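Long-range contacts in O-ureido-L-serine synthase (Streptomyces lavendulae, PDB 3X43), which joins hydroxyurea to O-acetyl-L-serine to make O-ureido-L-serine, a step of D-cycloserine biosynthesis, using pyridoxal 5'-phosphate as cofactor, and also forms cysteine from sulfide: residues 169-174 / 197-202; 268-273 / 286-291. All blocks are in the same frame, centred on the assembly; numbering follows the deposited sequence.

Contact 1 (169-174 / 197-202)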
ATOM      1  N   LEU B 169     -20.998   1.689  -8.023  1.00 29.85           N
ATOM      2  CA  LEU B 169     -20.588   3.036  -8.376  1.00 33.12           C
ATOM      3  C   LEU B 169     -21.582   3.460  -9.456  1.00 35.41           C
ATOM      4  O   LEU B 169     -21.765   2.749 -10.454  1.00 34.76           O
ATOM      5  CB  LEU B 169     -19.152   3.041  -8.927  1.00 31.94           C
ATOM      6  CG  LEU B 169     -18.629   4.399  -9.416  1.00 31.34           C
ATOM      7  CD1 LEU B 169     -18.857   5.462  -8.356  1.00 25.87           C
ATOM      8  CD2 LEU B 169     -17.140   4.288  -9.747  1.00 31.55           C
ATOM      9  N   ASP B 170     -22.235   4.603  -9.258  1.00 34.29           N
ATOM     10  CA  ASP B 170     -23.222   5.070 -10.222  1.00 36.46           C
ATOM     11  C   ASP B 170     -22.898   6.395 -10.898  1.00 34.29           C
ATOM     12  O   ASP B 170     -23.311   6.614 -12.027  1.00 36.82           O
ATOM     13  CB  ASP B 170     -24.602   5.169  -9.553  1.00 37.25           C
ATOM     14  CG  ASP B 170     -25.029   3.865  -8.891  1.00 43.23           C
ATOM     15  OD1 ASP B 170     -25.146   2.844  -9.609  1.00 43.62           O
ATOM     16  OD2 ASP B 170     -25.249   3.859  -7.654  1.00 41.96           O
ATOM     17  N   HIS B 171     -22.174   7.277 -10.213  1.00 34.84           N
ATOM     18  CA  HIS B 171     -21.828   8.589 -10.773  1.00 35.23           C
ATOM     19  C   HIS B 171     -20.396   9.024 -10.493  1.00 33.04           C
ATOM     20  O   HIS B 171     -19.893   8.871  -9.377  1.00 33.65           O
ATOM     21  CB  HIS B 171     -22.740   9.682 -10.208  1.00 37.36           C
ATOM     22  CG  HIS B 171     -24.198   9.434 -10.420  1.00 38.94           C
ATOM     23  ND1 HIS B 171     -24.945  10.145 -11.332  1.00 37.92           N
ATOM     24  CD2 HIS B 171     -25.050   8.566  -9.825  1.00 39.08           C
ATOM     25  CE1 HIS B 171     -26.196   9.726 -11.291  1.00 40.88           C
ATOM     26  NE2 HIS B 171     -26.288   8.769 -10.385  1.00 40.81           N
ATOM     27  N   PHE B 172     -19.753   9.587 -11.509  1.00 32.13           N
ATOM     28  CA  PHE B 172     -18.392  10.091 -11.364  1.00 32.13           C
ATOM     29  C   PHE B 172     -18.468  11.560 -11.752  1.00 33.13           C
ATOM     30  O   PHE B 172     -18.717  11.873 -12.911  1.00 34.97           O
ATOM     31  CB  PHE B 172     -17.422   9.354 -12.288  1.00 32.33           C
ATOM     32  CG  PHE B 172     -16.072  10.012 -12.382  1.00 29.05           C
ATOM     33  CD1 PHE B 172     -15.182   9.948 -11.322  1.00 27.10           C
ATOM     34  CD2 PHE B 172     -15.718  10.741 -13.509  1.00 27.34           C
ATOM     35  CE1 PHE B 172     -13.954  10.610 -11.384  1.00 27.34           C
ATOM     36  CE2 PHE B 172     -14.504  11.401 -13.579  1.00 25.75           C
ATOM     37  CZ  PHE B 172     -13.621  11.336 -12.514  1.00 25.45           C
ATOM     38  N   VAL B 173     -18.260  12.449 -10.784  1.00 32.47           N
ATOM     39  CA  VAL B 173     -18.352  13.887 -11.019  1.00 31.39           C
ATOM     40  C   VAL B 173     -17.037  14.649 -11.065  1.00 33.75           C
ATOM     41  O   VAL B 173     -16.190  14.534 -10.174  1.00 34.67           O
ATOM     42  CB  VAL B 173     -19.229  14.558  -9.945  1.00 31.61           C
ATOM     43  CG1 VAL B 173     -19.541  15.995 -10.358  1.00 29.94           C
ATOM     44  CG2 VAL B 173     -20.509  13.763  -9.749  1.00 27.63           C
ATOM     45  N   THR B 174     -16.874  15.458 -12.100  1.00 33.28           N
ATOM     46  CA  THR B 174     -15.657  16.243 -12.218  1.00 35.27           C
ATOM     47  C   THR B 174     -15.862  17.505 -13.031  1.00 35.60           C
ATOM     48  O   THR B 174     -16.773  17.594 -13.857  1.00 37.77           O
ATOM     49  CB  THR B 174     -14.519  15.430 -12.876  1.00 30.29           C
ATOM     50  OG1 THR B 174     -13.336  16.231 -12.934  1.00 36.50           O
ATOM     51  CG2 THR B 174     -14.898  15.022 -14.279  1.00 30.90           C
ATOM     52  N   ARG B 197     -22.252   6.905 -14.828  1.00 41.22           N
ATOM     53  CA  ARG B 197     -22.509   8.140 -15.559  1.00 43.27           C
ATOM     54  C   ARG B 197     -21.374   9.130 -15.302  1.00 43.25           C
ATOM     55  O   ARG B 197     -21.076   9.455 -14.152  1.00 45.18           O
ATOM     56  CB  ARG B 197     -23.839   8.779 -15.120  1.00 45.83           C
ATOM     57  CG  ARG B 197     -24.985   7.795 -14.878  1.00 49.26           C
ATOM     58  CD  ARG B 197     -25.878   7.624 -16.108  1.00 50.13           C
ATOM     59  NE  ARG B 197     -26.193   8.895 -16.764  1.00 51.84           N
ATOM     60  CZ  ARG B 197     -26.619   9.008 -18.024  1.00 51.86           C
ATOM     61  NH1 ARG B 197     -26.786   7.927 -18.778  1.00 49.40           N
ATOM     62  NH2 ARG B 197     -26.864  10.210 -18.538  1.00 49.33           N
ATOM     63  N   VAL B 198     -20.739   9.591 -16.378  1.00 42.56           N
ATOM     64  CA  VAL B 198     -19.651  10.556 -16.289  1.00 38.98           C
ATOM     65  C   VAL B 198     -20.301  11.940 -16.273  1.00 38.67           C
ATOM     66  O   VAL B 198     -20.892  12.376 -17.262  1.00 41.52           O
ATOM     67  CB  VAL B 198     -18.693  10.419 -17.505  1.00 38.42           C
ATOM     68  CG1 VAL B 198     -17.605  11.485 -17.455  1.00 36.53           C
ATOM     69  CG2 VAL B 198     -18.071   9.040 -17.511  1.00 34.55           C
ATOM     70  N   VAL B 199     -20.201  12.620 -15.140  1.00 36.38           N
ATOM     71  CA  VAL B 199     -20.809  13.928 -14.977  1.00 35.71           C
ATOM     72  C   VAL B 199     -19.783  15.049 -15.019  1.00 38.00           C
ATOM     73  O   VAL B 199     -18.926  15.151 -14.142  1.00 38.14           O
ATOM     74  CB  VAL B 199     -21.564  14.000 -13.635  1.00 36.10           C
ATOM     75  CG1 VAL B 199     -22.313  15.311 -13.526  1.00 35.72           C
ATOM     76  CG2 VAL B 199     -22.524  12.813 -13.511  1.00 34.64           C
ATOM     77  N   ALA B 200     -19.876  15.896 -16.039  1.00 38.57           N
ATOM     78  CA  ALA B 200     -18.952  17.010 -16.179  1.00 40.60           C
ATOM     79  C   ALA B 200     -19.668  18.318 -15.878  1.00 42.62           C
ATOM     80  O   ALA B 200     -20.699  18.629 -16.474  1.00 42.01           O
ATOM     81  CB  ALA B 200     -18.369  17.038 -17.589  1.00 40.58           C
ATOM     82  N   LEU B 201     -19.112  19.087 -14.951  1.00 43.48           N
ATOM     83  CA  LEU B 201     -19.712  20.347 -14.571  1.00 44.62           C
ATOM     84  C   LEU B 201     -18.930  21.536 -15.089  1.00 45.30           C
ATOM     85  O   LEU B 201     -17.735  21.441 -15.356  1.00 46.81           O
ATOM     86  CB  LEU B 201     -19.837  20.427 -13.046  1.00 46.93           C
ATOM     87  CG  LEU B 201     -18.564  20.612 -12.220  1.00 46.70           C
ATOM     88  CD1 LEU B 201     -18.203  22.085 -12.127  1.00 46.11           C
ATOM     89  CD2 LEU B 201     -18.788  20.044 -10.838  1.00 47.63           C
ATOM     90  N   GLU B 202     -19.630  22.656 -15.220  1.00 45.68           N
ATOM     91  CA  GLU B 202     -19.053  23.905 -15.693  1.00 43.90           C
ATOM     92  C   GLU B 202     -19.580  25.044 -14.828  1.00 43.99           C
ATOM     93  O   GLU B 202     -20.707  24.988 -14.332  1.00 42.77           O
ATOM     94  CB  GLU B 202     -19.482  24.167 -17.133  1.00 46.66           C
ATOM     95  CG  GLU B 202     -18.697  23.425 -18.190  1.00 46.16           C
ATOM     96  CD  GLU B 202     -18.925  24.014 -19.567  1.00 47.12           C
ATOM     97  OE1 GLU B 202     -17.971  24.601 -20.138  1.00 41.88           O
ATOM     98  OE2 GLU B 202     -20.068  23.893 -20.065  1.00 43.79           O
TER

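Contact 2 (268-273 / 286-291). With PLP (pyridoxal-5'-phosphate), chain J.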
ATOM      1  N   ALA B 268     -17.292  22.507  -5.816  1.00 31.59           N
ATOM      2  CA  ALA B 268     -18.216  22.427  -6.934  1.00 34.24           C
ATOM      3  C   ALA B 268     -18.604  20.976  -7.225  1.00 36.74           C
ATOM      4  O   ALA B 268     -19.798  20.656  -7.341  1.00 37.80           O
ATOM      5  CB  ALA B 268     -17.600  23.059  -8.163  1.00 35.39           C
ATOM      6  N   THR B 269     -17.606  20.101  -7.341  1.00 32.29           N
ATOM      7  CA  THR B 269     -17.881  18.694  -7.624  1.00 32.58           C
ATOM      8  C   THR B 269     -18.727  18.050  -6.527  1.00 31.98           C
ATOM      9  O   THR B 269     -19.642  17.277  -6.810  1.00 33.69           O
ATOM     10  CB  THR B 269     -16.564  17.856  -7.797  1.00 30.07           C
ATOM     11  OG1 THR B 269     -15.891  17.738  -6.537  1.00 30.33           O
ATOM     12  CG2 THR B 269     -15.637  18.507  -8.810  1.00 22.25           C
ATOM     13  N   VAL B 270     -18.419  18.356  -5.271  1.00 33.09           N
ATOM     14  CA  VAL B 270     -19.186  17.782  -4.178  1.00 35.02           C
ATOM     15  C   VAL B 270     -20.631  18.296  -4.223  1.00 33.54           C
ATOM     16  O   VAL B 270     -21.578  17.530  -4.001  1.00 32.40           O
ATOM     17  CB  VAL B 270     -18.527  18.091  -2.815  1.00 32.83           C
ATOM     18  CG1 VAL B 270     -19.405  17.589  -1.669  1.00 31.49           C
ATOM     19  CG2 VAL B 270     -17.172  17.413  -2.749  1.00 32.83           C
ATOM     20  N   ALA B 271     -20.794  19.580  -4.540  1.00 32.77           N
ATOM     21  CA  ALA B 271     -22.127  20.184  -4.641  1.00 34.64           C
ATOM     22  C   ALA B 271     -22.959  19.458  -5.693  1.00 36.81           C
ATOM     23  O   ALA B 271     -24.119  19.107  -5.444  1.00 38.27           O
ATOM     24  CB  ALA B 271     -22.018  21.669  -5.000  1.00 34.32           C
ATOM     25  N   THR B 272     -22.368  19.236  -6.866  1.00 35.95           N
ATOM     26  CA  THR B 272     -23.052  18.533  -7.952  1.00 36.31           C
ATOM     27  C   THR B 272     -23.455  17.133  -7.491  1.00 36.90           C
ATOM     28  O   THR B 272     -24.557  16.670  -7.770  1.00 37.55           O
ATOM     29  CB  THR B 272     -22.149  18.384  -9.198  1.00 35.61           C
ATOM     30  OG1 THR B 272     -21.707  19.675  -9.635  1.00 33.41           O
ATOM     31  CG2 THR B 272     -22.908  17.708 -10.326  1.00 34.28           C
ATOM     32  N   ALA B 273     -22.552  16.462  -6.784  1.00 39.01           N
ATOM     33  CA  ALA B 273     -22.821  15.116  -6.288  1.00 38.82           C
ATOM     34  C   ALA B 273     -24.013  15.119  -5.338  1.00 38.08           C
ATOM     35  O   ALA B 273     -24.922  14.292  -5.457  1.00 37.96           O
ATOM     36  CB  ALA B 273     -21.584  14.561  -5.567  1.00 38.72           C
ATOM     37  N   LEU B 286     -21.924   7.768  -5.413  1.00 32.82           N
ATOM     38  CA  LEU B 286     -21.329   8.809  -6.242  1.00 33.26           C
ATOM     39  C   LEU B 286     -19.864   9.038  -5.888  1.00 35.07           C
ATOM     40  O   LEU B 286     -19.454   8.838  -4.746  1.00 36.96           O
ATOM     41  CB  LEU B 286     -22.104  10.117  -6.072  1.00 30.84           C
ATOM     42  CG  LEU B 286     -23.567  10.079  -6.538  1.00 32.94           C
ATOM     43  CD1 LEU B 286     -24.489   9.853  -5.338  1.00 30.32           C
ATOM     44  CD2 LEU B 286     -23.912  11.378  -7.242  1.00 25.40           C
ATOM     45  N   LEU B 287     -19.074   9.457  -6.872  1.00 34.19           N
ATOM     46  CA  LEU B 287     -17.660   9.739  -6.641  1.00 29.23           C
ATOM     47  C   LEU B 287     -17.367  11.136  -7.169  1.00 28.51           C
ATOM     48  O   LEU B 287     -17.684  11.456  -8.310  1.00 30.02           O
ATOM     49  CB  LEU B 287     -16.769   8.717  -7.354  1.00 28.99           C
ATOM     50  CG  LEU B 287     -15.262   9.018  -7.319  1.00 27.50           C
ATOM     51  CD1 LEU B 287     -14.820   9.221  -5.890  1.00 20.94           C
ATOM     52  CD2 LEU B 287     -14.482   7.861  -7.935  1.00 25.38           C
ATOM     53  N   ALA B 288     -16.774  11.972  -6.331  1.00 26.62           N
ATOM     54  CA  ALA B 288     -16.451  13.331  -6.720  1.00 25.42           C
ATOM     55  C   ALA B 288     -14.944  13.560  -6.594  1.00 28.12           C
ATOM     56  O   ALA B 288     -14.311  13.031  -5.680  1.00 28.87           O
ATOM     57  CB  ALA B 288     -17.208  14.309  -5.832  1.00 22.79           C
ATOM     58  N   MET B 289     -14.381  14.341  -7.517  1.00 27.86           N
ATOM     59  CA  MET B 289     -12.947  14.657  -7.517  1.00 29.24           C
ATOM     60  C   MET B 289     -12.653  15.923  -6.719  1.00 28.23           C
ATOM     61  O   MET B 289     -13.287  16.948  -6.929  1.00 33.05           O
ATOM     62  CB  MET B 289     -12.431  14.872  -8.948  1.00 26.73           C
ATOM     63  CG  MET B 289     -12.414  13.635  -9.843  1.00 25.85           C
ATOM     64  SD  MET B 289     -11.215  12.371  -9.355  1.00 33.12           S
ATOM     65  CE  MET B 289      -9.676  13.291  -9.287  1.00 23.76           C
ATOM     66  N   LEU B 290     -11.674  15.843  -5.821  1.00 27.97           N
ATOM     67  CA  LEU B 290     -11.242  16.965  -4.985  1.00 26.14           C
ATOM     68  C   LEU B 290      -9.843  17.309  -5.532  1.00 26.87           C
ATOM     69  O   LEU B 290      -8.834  16.791  -5.062  1.00 25.03           O
ATOM     70  CB  LEU B 290     -11.139  16.508  -3.529  1.00 26.28           C
ATOM     71  CG  LEU B 290     -12.341  16.710  -2.607  1.00 30.30           C
ATOM     72  CD1 LEU B 290     -13.622  16.293  -3.300  1.00 19.77           C
ATOM     73  CD2 LEU B 290     -12.124  15.913  -1.340  1.00 28.71           C
ATOM     74  N   PRO B 291      -9.773  18.226  -6.500  1.00 26.47           N
ATOM     75  CA  PRO B 291      -8.492  18.604  -7.110  1.00 29.42           C
ATOM     76  C   PRO B 291      -7.328  19.165  -6.302  1.00 31.14           C
ATOM     77  O   PRO B 291      -6.176  18.943  -6.669  1.00 34.52           O
ATOM     78  CB  PRO B 291      -8.906  19.542  -8.255  1.00 27.80           C
ATOM     79  CG  PRO B 291     -10.396  19.277  -8.453  1.00 26.64           C
ATOM     80  CD  PRO B 291     -10.893  18.991  -7.074  1.00 22.18           C
TER
HETATM   81  N1  PLP J 401      -9.462  22.280 -10.184  1.00 35.43           N
HETATM   82  C2  PLP J 401      -8.202  22.819  -9.905  1.00 38.66           C
HETATM   83  C2A PLP J 401      -7.956  23.658  -8.670  1.00 38.22           C
HETATM   84  C3  PLP J 401      -7.199  22.554 -10.796  1.00 41.01           C
HETATM   85  O3  PLP J 401      -5.945  22.987 -10.564  1.00 40.92           O
HETATM   86  C4  PLP J 401      -7.490  21.772 -11.945  1.00 38.93           C
HETATM   87  C4A PLP J 401      -6.313  21.410 -12.941  1.00 39.85           C
HETATM   88  C5  PLP J 401      -8.807  21.276 -12.155  1.00 39.49           C
HETATM   89  C6  PLP J 401      -9.745  21.537 -11.265  1.00 39.28           C
HETATM   90  C5A PLP J 401      -9.266  20.592 -13.440  1.00 38.37           C
HETATM   91  O4P PLP J 401      -8.562  19.379 -13.736  1.00 41.91           O
HETATM   92  P   PLP J 401      -8.153  18.951 -15.217  1.00 39.27           P
HETATM   93  O1P PLP J 401      -7.240  19.981 -15.706  1.00 34.42           O
HETATM   94  O2P PLP J 401      -7.504  17.648 -15.128  1.00 37.12           O
HETATM   95  O3P PLP J 401      -9.386  18.884 -15.997  1.00 31.57           O

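Contact 1 (169-174 / 197-202)
Val173 and Val199 form a parallel pair, their side chains side by side and pointing the same way, with CG2 of Val173 4.0 Å from CB of Val199. Both hold CG1 anti to the backbone N (chi1 -169° in Val173), a shared rotamer that lets them run alongside each other. Leu201 meets Val173 differently. Its CG sits between the backbone N and carbonyl carbon (chi1 72°), 3.9 Å from Thr174 O, and its CD2 reaches CG1 of Val173 at 4.1 Å, the two side chains crossing at about a right angle. At the other end of the same face His171 runs alongside Arg197, whose CG lies over one face of the imidazole, while CG2 of Val199 approaches the ring edge near its plane, 4.2 Å from ND1. The Arg197 chain bends away, and its guanidinium forms a salt bridge with Asp238. On the opposite face Phe172 offers a ring edge to CG1 of Val198, a looser contact at 4.4 Å between CD2 and CG1.

The register is fixed by five backbone bonds, from Arg197 N to Asp170 O at 3.0 Å through to Leu201 N on Thr174 O; Thr174 N lies almost in line with the C=O bond of Val199 (C=O...N 178°). Strand 171-175 leads into Gly177-Thr181, which bind pyridoxal 5'-phosphate, so the pairing holds the strand just ahead of that loop. These strands bracket helix 180-192 in a beta-alpha-beta unit. That helix covers the Phe172 face through Val185 and Leu189, helix 264-279 covers the Val173 face through Thr272, and strand 284-290 pairs with the far edge of 171-174.

Contact 2 (268-273 / 286-291)
Thr269 turns its hydroxyl from the helix toward the strand backbone, placing OG1 2.7 Å from Met289 O. A chi1 of 69° sets OG1 between the backbone N and the carbonyl carbon, while CG2, beside the backbone N, also closes on Met289 O at 3.4 Å. Ala266 O, earlier in the same helix, is a second oxygen near OG1. CB of Ala288 packs against the hydroxyl, 3.7 Å from OG1.

Small side chains let helix and strand run close, their axes 7.3 Å apart and nearly antiparallel. CB of Ala273 faces CB of Ala288 at 4.4 Å. Leu286 directs CD2 at the helix backbone, 3.6 Å from Ala273 O. At the other end Val270 CG2 meets Leu290 CD1 at 3.8 Å.

Beyond the strand's end, Pro291 rests its CB 3.4 Å from N1 of the pyridoxal phosphate; the cofactor is also hydrogen-bonded to Ser265 OG, near the start of helix 264-279. Helix 244-258 packs beside that helix at Val270, and in the sheet strand 27-33 pairs with Leu286 and Ala288.

In the fold
From the N terminus, contact 1 comes first: strand 171-175 leads through helix 180-192 to strand 197-203, and the pairing closes the 22 residues between segments 169-174 and 197-202. The chain then passes strand 238-242 and helix 244-258 before contact 2 joins helix 264-279 to strand 284-290, with 12 residues between segments 268-273 and 286-291. The two loops are in series, neither enclosing nor crossing the other. In space they meet: strand 284-290 adjoins 171-175 in the sheet, with His171 O 2.7 Å from Leu287 N, and Leu201 CD2 packs 3.6 Å from Thr269 CA. Together they tie three adjacent parallel strands to helix 264-279 on one face, with helix 180-192, the crossover of contact 1, on the other.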